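D,D-dipeptidase/D,D-carboxypeptidase (Enterococcus faecalis, PDB 4F78) probably cleaves the D-alanyl-D-alanine ends of peptidoglycan precursors as a zinc-dependent D,D-peptidase. Local coordinates at residues I126-P131 / E165-R170. Sequence-based numbering, arbitrary orientation.
With ZN (zinc ion), chain B.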
loop_
_atom_site.group_PDB
_atom_site.type_symbol
_atom_site.label_atom_id
_atom_site.label_comp_id
_atom_site.label_asym_id
_atom_site.label_seq_id
_atom_site.Cartn_x
_atom_site.Cartn_y
_atom_site.Cartn_z
ATOM N N ILE A 126 4.188 -7.108 17.570
ATOM C CA ILE A 126 5.246 -6.667 16.637
ATOM C C ILE A 126 5.513 -7.735 15.563
ATOM O O ILE A 126 5.737 -7.403 14.384
ATOM C CB ILE A 126 6.547 -6.313 17.419
ATOM C CG1 ILE A 126 6.385 -4.958 18.110
ATOM C CG2 ILE A 126 7.747 -6.264 16.501
ATOM C CD1 ILE A 126 7.691 -4.311 18.523
ATOM N N ARG A 127 5.426 -9.000 15.969
ATOM C CA ARG A 127 5.559 -10.166 15.074
ATOM C C ARG A 127 4.312 -11.060 15.178
ATOM O O ARG A 127 4.256 -12.010 15.994
ATOM C CB ARG A 127 6.798 -10.996 15.460
ATOM C CG ARG A 127 8.102 -10.182 15.630
ATOM C CD ARG A 127 9.281 -11.024 16.200
ATOM N NE ARG A 127 9.457 -10.969 17.656
ATOM C CZ ARG A 127 8.982 -11.873 18.516
ATOM N NH1 ARG A 127 8.273 -12.916 18.081
ATOM N NH2 ARG A 127 9.212 -11.736 19.820
ATOM N N PRO A 128 3.267 -10.744 14.392
ATOM C CA PRO A 128 2.167 -11.728 14.436
ATOM C C PRO A 128 2.473 -12.935 13.518
ATOM O O PRO A 128 3.271 -12.814 12.566
ATOM C CB PRO A 128 0.943 -10.930 13.951
ATOM C CG PRO A 128 1.517 -9.751 13.193
ATOM C CD PRO A 128 2.893 -9.470 13.739
ATOM N N ASP A 129 1.842 -14.075 13.805
ATOM C CA ASP A 129 2.068 -15.310 13.054
ATOM C C ASP A 129 1.233 -15.315 11.770
ATOM O O ASP A 129 -0.013 -15.322 11.802
ATOM C CB ASP A 129 1.728 -16.524 13.947
ATOM C CG ASP A 129 2.247 -17.868 13.373
ATOM O OD1 ASP A 129 3.280 -17.898 12.627
ATOM O OD2 ASP A 129 1.617 -18.908 13.696
ATOM N N PHE A 130 1.910 -15.324 10.627
ATOM C CA PHE A 130 1.207 -15.344 9.342
ATOM C C PHE A 130 2.019 -16.202 8.350
ATOM O O PHE A 130 2.745 -15.667 7.528
ATOM C CB PHE A 130 1.025 -13.919 8.816
ATOM C CG PHE A 130 -0.169 -13.753 7.870
ATOM C CD1 PHE A 130 -1.474 -13.834 8.356
ATOM C CD2 PHE A 130 0.018 -13.517 6.502
ATOM C CE1 PHE A 130 -2.583 -13.702 7.496
ATOM C CE2 PHE A 130 -1.087 -13.382 5.624
ATOM C CZ PHE A 130 -2.394 -13.449 6.136
ATOM N N PRO A 131 1.925 -17.534 8.472
ATOM C CA PRO A 131 2.867 -18.427 7.771
ATOM C C PRO A 131 2.597 -18.531 6.270
ATOM O O PRO A 131 1.591 -17.997 5.742
ATOM C CB PRO A 131 2.712 -19.788 8.490
ATOM C CG PRO A 131 1.403 -19.705 9.273
ATOM C CD PRO A 131 1.031 -18.232 9.415
ATOM N N GLU A 165 9.002 -9.424 6.576
ATOM C CA GLU A 165 7.791 -9.548 7.428
ATOM C C GLU A 165 6.681 -10.312 6.704
ATOM O O GLU A 165 5.990 -9.774 5.815
ATOM C CB GLU A 165 7.292 -8.158 7.911
ATOM C CG GLU A 165 8.382 -7.349 8.667
ATOM C CD GLU A 165 7.929 -5.976 9.163
ATOM O OE1 GLU A 165 6.799 -5.521 8.825
ATOM O OE2 GLU A 165 8.699 -5.356 9.954
ATOM N N PRO A 166 6.484 -11.573 7.092
ATOM C CA PRO A 166 5.397 -12.363 6.526
ATOM C C PRO A 166 4.023 -11.665 6.678
ATOM O O PRO A 166 3.122 -11.970 5.895
ATOM C CB PRO A 166 5.452 -13.650 7.360
ATOM C CG PRO A 166 6.934 -13.762 7.720
ATOM C CD PRO A 166 7.346 -12.351 7.986
ATOM N N TRP A 167 3.842 -10.755 7.643
ATOM C CA TRP A 167 2.469 -10.441 8.071
ATOM C C TRP A 167 1.958 -9.074 7.606
ATOM O O TRP A 167 0.787 -8.744 7.823
ATOM C CB TRP A 167 2.426 -10.495 9.606
ATOM C CG TRP A 167 3.449 -9.498 10.176
ATOM C CD1 TRP A 167 3.304 -8.115 10.275
ATOM C CD2 TRP A 167 4.789 -9.790 10.634
ATOM N NE1 TRP A 167 4.458 -7.561 10.796
ATOM C CE2 TRP A 167 5.381 -8.563 11.024
ATOM C CE3 TRP A 167 5.537 -10.973 10.762
ATOM C CZ2 TRP A 167 6.684 -8.486 11.541
ATOM C CZ3 TRP A 167 6.840 -10.896 11.281
ATOM C CH2 TRP A 167 7.398 -9.660 11.663
ATOM N N HIS A 168 2.829 -8.280 6.984
ATOM C CA HIS A 168 2.533 -6.878 6.659
ATOM C C HIS A 168 2.194 -6.712 5.192
ATOM O O HIS A 168 3.020 -6.964 4.302
ATOM C CB HIS A 168 3.734 -5.988 7.058
ATOM C CG HIS A 168 3.570 -4.526 6.738
ATOM N ND1 HIS A 168 3.649 -3.553 7.706
ATOM C CD2 HIS A 168 3.413 -3.876 5.560
ATOM C CE1 HIS A 168 3.508 -2.364 7.158
ATOM N NE2 HIS A 168 3.370 -2.525 5.848
ATOM N N PHE A 169 0.955 -6.269 4.942
ATOM C CA PHE A 169 0.433 -6.102 3.578
ATOM C C PHE A 169 0.065 -4.649 3.284
ATOM O O PHE A 169 -0.413 -3.903 4.158
ATOM C CB PHE A 169 -0.787 -6.987 3.378
ATOM C CG PHE A 169 -0.419 -8.406 3.257
ATOM C CD1 PHE A 169 -0.223 -9.177 4.403
ATOM C CD2 PHE A 169 -0.178 -8.962 2.010
ATOM C CE1 PHE A 169 0.189 -10.521 4.304
ATOM C CE2 PHE A 169 0.221 -10.307 1.898
ATOM C CZ PHE A 169 0.400 -11.079 3.060
ATOM N N ARG A 170 0.313 -4.229 2.056
ATOM C CA ARG A 170 0.110 -2.814 1.743
ATOM C C ARG A 170 -0.841 -2.740 0.558
ATOM O O ARG A 170 -0.666 -3.476 -0.439
ATOM C CB ARG A 170 1.479 -2.205 1.327
ATOM C CG ARG A 170 1.369 -0.902 0.454
ATOM C CD ARG A 170 0.787 0.332 1.236
ATOM N NE ARG A 170 0.567 1.415 0.263
ATOM C CZ ARG A 170 1.480 2.337 -0.049
ATOM N NH1 ARG A 170 2.649 2.367 0.600
ATOM N NH2 ARG A 170 1.214 3.256 -0.992
HETATM ZN ZN ZN B . 3.220 -3.489 9.855
HETATM O O HOH W 1 5.002 -4.667 10.402
#
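Pro128 and Arg127 lie over one face of the Trp167 indole, and CH-pi contact carries this meeting. Pro128 CD stands 3.5 Å from the centroid of the five-membered ring, only 6° off its normal, while Arg127 CA sits 4.0 Å from the centroid of the six-membered ring. Glu165 CB lies against the opposite face, toward its rim. Trp167 holds CG between its backbone N and carbonyl carbon (chi1 58°), which turns the ring so that one face meets Arg127 and Pro128. The Arg127 guanidinium turns elsewhere, to a salt bridge with Asp124.

Apolar packing continues through Phe130: its CB lies 3.8 Å from Trp167 CB, and its ring meets that of Phe169 obliquely, Phe130 CE2 3.4 Å from Phe169 CE1, with planes 73° apart. No hydrogen bond joins the two segments directly, but Arg140 of helix 134-142 bonds to the carbonyl oxygens of both Phe130 and Pro166.

Trp167 NE1 donates to a zinc-bound water (3.0 Å), which also lies close to Glu165 OE1. His168 ND1 binds the zinc at 2.2 Å, and His108 and Asp115 are further ligands. This His-Asp-His zinc site, with a glutamate beside the metal-bound water, is the active-site arrangement of VanY/VanX-type D,D-peptidases.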